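Side-chain contacts in serine racemase (Enterococcus faecalis, PDB 4ECL), which belongs to the alanine racemase family, pairing an N-terminal TIM-barrel domain with a beta-rich C-terminal domain in an assembly of two chains: residues N170-A173 with F174-Q178; N326-T329 with G330-A333; I336-G340 with K341-T345. All blocks are in the same frame, centred on the assembly; numbering follows the deposited sequence.

Interaction 1: residues N170-A173 with F174-Q178; sequences NDVA and FTNKQ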
loop_
_atom_site.group_PDB
_atom_site.type_symbol
_atom_site.label_atom_id
_atom_site.label_comp_id
_atom_site.label_asym_id
_atom_site.label_seq_id
_atom_site.Cartn_x
_atom_site.Cartn_y
_atom_site.Cartn_z
ATOM N N ASN A 170 -10.428 -28.213 16.863
ATOM C CA ASN A 170 -8.968 -28.225 16.849
ATOM C C ASN A 170 -8.367 -26.891 17.280
ATOM O O ASN A 170 -7.379 -26.851 18.020
ATOM C CB ASN A 170 -8.440 -28.597 15.458
ATOM C CG ASN A 170 -8.787 -30.025 15.058
ATOM O OD1 ASN A 170 -8.970 -30.900 15.909
ATOM N ND2 ASN A 170 -8.874 -30.267 13.752
ATOM N N ASP A 171 -8.975 -25.802 16.815
ATOM C CA ASP A 171 -8.461 -24.459 17.068
ATOM C C ASP A 171 -8.595 -24.060 18.529
ATOM O O ASP A 171 -7.676 -23.485 19.113
ATOM C CB ASP A 171 -9.174 -23.440 16.172
ATOM C CG ASP A 171 -8.743 -23.546 14.722
ATOM O OD1 ASP A 171 -7.542 -23.782 14.477
ATOM O OD2 ASP A 171 -9.601 -23.402 13.827
ATOM N N VAL A 172 -9.752 -24.357 19.109
ATOM C CA VAL A 172 -9.991 -24.078 20.514
ATOM C C VAL A 172 -8.984 -24.854 21.364
ATOM O O VAL A 172 -8.429 -24.326 22.330
ATOM C CB VAL A 172 -11.455 -24.408 20.907
ATOM C CG1 VAL A 172 -11.576 -24.714 22.391
ATOM C CG2 VAL A 172 -12.393 -23.244 20.515
ATOM N N ALA A 173 -8.723 -26.096 20.972
ATOM C CA ALA A 173 -7.776 -26.951 21.684
ATOM C C ALA A 173 -6.358 -26.366 21.660
ATOM O O ALA A 173 -5.663 -26.339 22.679
ATOM C CB ALA A 173 -7.783 -28.340 21.085
ATOM N N PHE A 174 -5.942 -25.879 20.495
ATOM C CA PHE A 174 -4.625 -25.279 20.363
ATOM C C PHE A 174 -4.536 -24.014 21.205
ATOM O O PHE A 174 -3.518 -23.742 21.828
ATOM C CB PHE A 174 -4.319 -24.958 18.901
ATOM C CG PHE A 174 -2.875 -24.618 18.642
ATOM C CD1 PHE A 174 -1.958 -25.615 18.363
ATOM C CD2 PHE A 174 -2.435 -23.306 18.679
ATOM C CE1 PHE A 174 -0.633 -25.311 18.115
ATOM C CE2 PHE A 174 -1.110 -22.994 18.432
ATOM C CZ PHE A 174 -0.207 -23.999 18.150
ATOM N N THR A 175 -5.613 -23.241 21.232
ATOM C CA THR A 175 -5.623 -22.008 21.999
ATOM C C THR A 175 -5.531 -22.310 23.494
ATOM O O THR A 175 -4.836 -21.625 24.248
ATOM C CB THR A 175 -6.892 -21.200 21.708
ATOM O OG1 THR A 175 -7.091 -21.131 20.293
ATOM C CG2 THR A 175 -6.765 -19.802 22.267
ATOM N N ASN A 176 -6.236 -23.345 23.921
ATOM C CA ASN A 176 -6.204 -23.716 25.320
ATOM C C ASN A 176 -4.832 -24.245 25.733
ATOM O O ASN A 176 -4.378 -24.016 26.860
ATOM C CB ASN A 176 -7.316 -24.713 25.640
ATOM C CG ASN A 176 -8.660 -24.043 25.782
ATOM O OD1 ASN A 176 -8.741 -22.895 26.210
ATOM N ND2 ASN A 176 -9.722 -24.750 25.416
ATOM N N LYS A 177 -4.152 -24.936 24.828
ATOM C CA LYS A 177 -2.826 -25.412 25.200
ATOM C C LYS A 177 -1.822 -24.260 25.156
ATOM O O LYS A 177 -0.857 -24.262 25.909
ATOM C CB LYS A 177 -2.376 -26.633 24.384
ATOM C CG LYS A 177 -2.250 -26.413 22.891
ATOM C CD LYS A 177 -1.836 -27.700 22.158
ATOM C CE LYS A 177 -3.037 -28.417 21.527
ATOM N NZ LYS A 177 -2.640 -29.324 20.406
ATOM N N GLN A 178 -2.062 -23.258 24.306
ATOM C CA GLN A 178 -1.195 -22.079 24.302
ATOM C C GLN A 178 -1.282 -21.371 25.641
ATOM O O GLN A 178 -0.275 -20.963 26.217
ATOM C CB GLN A 178 -1.573 -21.098 23.189
ATOM C CG GLN A 178 -1.117 -21.519 21.814
ATOM C CD GLN A 178 -1.080 -20.358 20.843
ATOM O OE1 GLN A 178 -1.921 -20.250 19.956
ATOM N NE2 GLN A 178 -0.094 -19.482 21.008
HETATM O O HOH W 1 -5.044 -29.271 18.599
#
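Asn170 O receives the backbone N of Phe174, one turn further along the same helix, at 3.0 Å. A water that accepts from Lys177 NZ also donates to Asn170 O, but only weakly. At Asp171 the carbonyl oxygen is gripped twice: Thr175 N binds Asp171 O at 3.0 Å, and Thr175 OG1 donates to Asp171 O at 2.7 Å. The two donors arrive from opposite faces of the carbonyl plane, the hydroxyl tilted 35° from it. OG1 can reach back because it stands beside its own backbone N (chi1 -48°), and the bond fixes the rotation of the Thr175 side chain. Val172 O takes Asn176 N; alongside, Val172 CG1 lies 3.5 Å from Asn176 ND2, the two side chains pointing the same way. Ala173 O accepts Lys177 N, and the aliphatic part of Lys177 folds over this carbonyl, with CG 3.4 Å from Ala173 O. The Gln178 side-chain amide hydrogen-bonds Cys162, His160 and Thr128, while the second subunit salt-bridges Asp171 through Arg267 and stacks Tyr265 on Phe174. This is i to i+4 hydrogen bonding, with side chains laid along it, in helix 169-191, which connects strands 152-158 and 198-200 of a beta-alpha-beta unit.

Interaction 2: residues N326-T329 with G330-A333; sequences NVKT and GSIA
The peptide planes at Lys328 are the flat groups that meet Ser331. Ser331 N approaches Lys328 O from above the carbonyl plane, 42° out of it, at 2.9 Å, so this bond does not use a lone-pair direction. In the preceding plane, Lys328 N points its hydrogen almost directly at Ser331 OG: the N-to-OG distance is 2.8 Å and the angle at hydrogen 173°. The hydroxyl oxygen is placed there by a first torsion of -72°, which keeps OG on the backbone-N side of Ser331. Backbone and side chain of the one serine therefore hold both backbone polar groups, N and O, of Lys328. The Lys328 chain contributes its CG, 3.4 Å from Ser331 OG. Residues Lys328 to Ser331 form a type II beta turn with Gly330 at its third position, at positive phi. The turn leads from the loop after strand 317-320 into strand 332-334. A water donates to Asn326 O at 2.7 Å and lies 2.9 Å from Ser331 OG, extending the polar network back along the loop. Val327 and Ser331 pack on Val251 of strand 245-257, and Gly330 and Ser331 make backbone hydrogen bonds to it, while Thr329 touches Tyr86 of the second subunit.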
loop_
_atom_site.group_PDB
_atom_site.type_symbol
_atom_site.label_atom_id
_atom_site.label_comp_id
_atom_site.label_asym_id
_atom_site.label_seq_id
_atom_site.Cartn_x
_atom_site.Cartn_y
_atom_site.Cartn_z
ATOM N N ASN A 326 -28.752 11.894 -9.659
ATOM C CA ASN A 326 -28.095 12.885 -8.821
ATOM C C ASN A 326 -26.572 12.707 -8.755
ATOM O O ASN A 326 -25.993 12.601 -7.670
ATOM C CB ASN A 326 -28.688 12.850 -7.412
ATOM C CG ASN A 326 -28.363 14.095 -6.613
ATOM O OD1 ASN A 326 -28.302 15.204 -7.159
ATOM N ND2 ASN A 326 -28.144 13.919 -5.312
ATOM N N VAL A 327 -25.923 12.655 -9.913
ATOM C CA VAL A 327 -24.472 12.528 -9.960
ATOM C C VAL A 327 -23.840 13.644 -10.782
ATOM O O VAL A 327 -24.132 13.792 -11.967
ATOM C CB VAL A 327 -24.031 11.192 -10.570
ATOM C CG1 VAL A 327 -22.520 11.065 -10.484
ATOM C CG2 VAL A 327 -24.693 10.039 -9.858
ATOM N N LYS A 328 -22.966 14.422 -10.154
ATOM C CA LYS A 328 -22.288 15.495 -10.857
ATOM C C LYS A 328 -20.796 15.487 -10.552
ATOM O O LYS A 328 -20.348 14.781 -9.655
ATOM C CB LYS A 328 -22.915 16.844 -10.499
ATOM C CG LYS A 328 -23.001 17.138 -9.004
ATOM C CD LYS A 328 -24.265 17.953 -8.703
ATOM C CE LYS A 328 -24.365 18.357 -7.236
ATOM N NZ LYS A 328 -23.607 19.612 -6.954
ATOM N N THR A 329 -20.033 16.247 -11.328
ATOM C CA THR A 329 -18.651 16.534 -10.986
ATOM C C THR A 329 -18.653 17.097 -9.580
ATOM O O THR A 329 -19.321 18.098 -9.309
ATOM C CB THR A 329 -18.042 17.588 -11.928
ATOM O OG1 THR A 329 -17.907 17.037 -13.245
ATOM C CG2 THR A 329 -16.675 18.036 -11.414
ATOM N N GLY A 330 -17.934 16.435 -8.679
ATOM C CA GLY A 330 -17.882 16.868 -7.300
ATOM C C GLY A 330 -18.705 15.992 -6.377
ATOM O O GLY A 330 -18.586 16.107 -5.164
ATOM N N SER A 331 -19.544 15.128 -6.941
ATOM C CA SER A 331 -20.329 14.206 -6.123
ATOM C C SER A 331 -19.403 13.269 -5.376
ATOM O O SER A 331 -18.423 12.763 -5.931
ATOM C CB SER A 331 -21.309 13.387 -6.965
ATOM O OG SER A 331 -22.382 14.190 -7.418
ATOM N N ILE A 332 -19.727 13.052 -4.108
ATOM C CA ILE A 332 -18.955 12.190 -3.247
ATOM C C ILE A 332 -19.359 10.738 -3.444
ATOM O O ILE A 332 -20.517 10.375 -3.269
ATOM C CB ILE A 332 -19.134 12.590 -1.783
ATOM C CG1 ILE A 332 -18.523 13.972 -1.557
ATOM C CG2 ILE A 332 -18.455 11.573 -0.861
ATOM C CD1 ILE A 332 -18.981 14.634 -0.282
ATOM N N ALA A 333 -18.387 9.914 -3.819
ATOM C CA ALA A 333 -18.573 8.473 -3.845
ATOM C C ALA A 333 -18.008 7.866 -2.554
ATOM O O ALA A 333 -16.899 8.197 -2.134
ATOM C CB ALA A 333 -17.870 7.869 -5.057
HETATM O O HOH W 2 -24.470 13.418 -5.537
#

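Interaction 3: residues I336-G340 with K341-T345; sequences IGKDG and KEEIT
Lys338 and Glu343 stand side by side on one face of a short antiparallel pair, pointing the same way. The methylenes of Lys338, CG and CE, run alongside the Glu343 carboxylate, with Lys338 CG 3.6 Å from Glu343 CD, while the ammonium end makes only a long salt bridge, Lys338 NZ lying 3.8 Å from Glu343 OE2. Glu343 reaches this position because its CG is anti to the backbone N (chi1 -178°) and the chain stays extended beyond it. The pair occupies a non-hydrogen-bonded position, flanked by two hydrogen-bonded ones. In the first of these, Gly337 N meets Ile344 O at 2.9 Å and Ile344 N returns to Gly337 O at 3.0 Å. In the second, Asp339 N reaches Glu342 O at 3.0 Å, and Glu342 N reaches Asp339 O at 2.9 Å. That last bond closes a type II' beta turn from Asp339 to Glu342, making the unit a two-residue beta hairpin with Gly340, at positive phi, in the first corner position. A water donates to both Gly340 O and Glu342 O, bridging the turn to the strand. On the face away from the Lys338-Glu343 pair, Ile344 CG2 rests 3.6 Å from Gly337 O. Further out, Asp339 OD2 is bonded to Gly303 N, and Asp339, Glu342 and Ile344 pack on Leu300 of strand 298-301. Pro243 touches both Lys338 and Glu343. Ile336 and Ile344 meet Val349 of helix 346-352, whose start Thr345 caps by bonding Met348 N through OG1.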
loop_
_atom_site.group_PDB
_atom_site.type_symbol
_atom_site.label_atom_id
_atom_site.label_comp_id
_atom_site.label_asym_id
_atom_site.label_seq_id
_atom_site.Cartn_x
_atom_site.Cartn_y
_atom_site.Cartn_z
ATOM N N ILE A 336 -15.990 2.953 1.034
ATOM C CA ILE A 336 -16.129 2.246 2.298
ATOM C C ILE A 336 -16.860 3.208 3.202
ATOM O O ILE A 336 -16.426 4.354 3.349
ATOM C CB ILE A 336 -14.762 1.925 2.950
ATOM C CG1 ILE A 336 -13.980 0.898 2.130
ATOM C CG2 ILE A 336 -14.964 1.396 4.375
ATOM C CD1 ILE A 336 -12.572 0.641 2.656
ATOM N N GLY A 337 -17.969 2.763 3.793
ATOM C CA GLY A 337 -18.752 3.623 4.663
ATOM C C GLY A 337 -20.244 3.669 4.357
ATOM O O GLY A 337 -20.773 2.810 3.646
ATOM N N LYS A 338 -20.922 4.678 4.903
ATOM C CA LYS A 338 -22.381 4.809 4.778
ATOM C C LYS A 338 -22.780 5.981 3.901
ATOM O O LYS A 338 -22.118 7.022 3.890
ATOM C CB LYS A 338 -23.046 5.023 6.144
ATOM C CG LYS A 338 -22.853 3.927 7.155
ATOM C CD LYS A 338 -23.617 4.263 8.441
ATOM C CE LYS A 338 -23.110 3.463 9.654
ATOM N NZ LYS A 338 -21.724 3.849 10.068
ATOM N N ASP A 339 -23.889 5.808 3.190
ATOM C CA ASP A 339 -24.461 6.856 2.367
ATOM C C ASP A 339 -25.940 6.556 2.216
ATOM O O ASP A 339 -26.318 5.476 1.754
ATOM C CB ASP A 339 -23.778 6.896 1.005
ATOM C CG ASP A 339 -24.251 8.055 0.144
ATOM O OD1 ASP A 339 -24.866 9.002 0.690
ATOM O OD2 ASP A 339 -23.994 8.019 -1.082
ATOM N N GLY A 340 -26.775 7.514 2.610
ATOM C CA GLY A 340 -28.211 7.307 2.635
ATOM C C GLY A 340 -28.530 6.180 3.597
ATOM O O GLY A 340 -28.071 6.185 4.735
ATOM N N LYS A 341 -29.299 5.199 3.136
ATOM C CA LYS A 341 -29.644 4.047 3.969
ATOM C C LYS A 341 -28.806 2.847 3.550
ATOM O O LYS A 341 -29.094 1.713 3.927
ATOM C CB LYS A 341 -31.130 3.710 3.830
ATOM C CG LYS A 341 -32.065 4.914 3.917
ATOM C CD LYS A 341 -32.089 5.503 5.312
ATOM C CE LYS A 341 -33.398 6.239 5.557
ATOM N NZ LYS A 341 -33.590 6.575 6.999
ATOM N N GLU A 342 -27.779 3.116 2.752
ATOM C CA GLU A 342 -26.880 2.084 2.239
ATOM C C GLU A 342 -25.549 2.060 3.004
ATOM O O GLU A 342 -25.096 3.088 3.503
ATOM C CB GLU A 342 -26.621 2.331 0.744
ATOM C CG GLU A 342 -27.711 1.820 -0.185
ATOM C CD GLU A 342 -27.679 0.306 -0.374
ATOM O OE1 GLU A 342 -26.676 -0.336 0.019
ATOM O OE2 GLU A 342 -28.662 -0.241 -0.919
ATOM N N GLU A 343 -24.925 0.889 3.096
ATOM C CA GLU A 343 -23.588 0.781 3.704
ATOM C C GLU A 343 -22.728 -0.292 3.048
ATOM O O GLU A 343 -23.177 -1.410 2.804
ATOM C CB GLU A 343 -23.664 0.515 5.217
ATOM C CG GLU A 343 -22.285 0.461 5.878
ATOM C CD GLU A 343 -22.346 0.353 7.398
ATOM O OE1 GLU A 343 -23.412 -0.009 7.950
ATOM O OE2 GLU A 343 -21.322 0.646 8.043
ATOM N N ILE A 344 -21.483 0.062 2.757
ATOM C CA ILE A 344 -20.515 -0.891 2.243
ATOM C C ILE A 344 -19.377 -0.947 3.261
ATOM O O ILE A 344 -18.552 -0.035 3.343
ATOM C CB ILE A 344 -20.043 -0.481 0.817
ATOM C CG1 ILE A 344 -18.933 -1.394 0.311
ATOM C CG2 ILE A 344 -19.621 0.977 0.767
ATOM C CD1 ILE A 344 -19.429 -2.733 -0.191
ATOM N N THR A 345 -19.369 -1.994 4.080
ATOM C CA THR A 345 -18.412 -2.073 5.185
ATOM C C THR A 345 -17.035 -2.570 4.753
ATOM O O THR A 345 -16.897 -3.272 3.742
ATOM C CB THR A 345 -18.920 -2.988 6.308
ATOM O OG1 THR A 345 -18.795 -4.356 5.904
ATOM C CG2 THR A 345 -20.379 -2.681 6.610
HETATM O O HOH W 3 -26.558 4.430 5.822
#

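Overall arrangement
From the N terminus, the chain first reaches interaction 1, which closes no loop, only successive turns of helix 169-191 on the TIM-barrel side, where it also meets the second subunit. Later, interaction 2 closes a tight turn leading into strand 332-334, and interaction 3 then closes the hairpin of strands 338-339 and 342-344 before helix 346-352. The three follow in series; none nests in or crosses another. Interactions 2 and 3 follow closely in sequence, with two residues between them and centres 16 Å apart, and both pack against strands 245-257 and 298-301 of the mixed sheet. Interaction 1 stays separate, its nearest atoms about 36 Å from interaction 2 and about 23 Å from interaction 3.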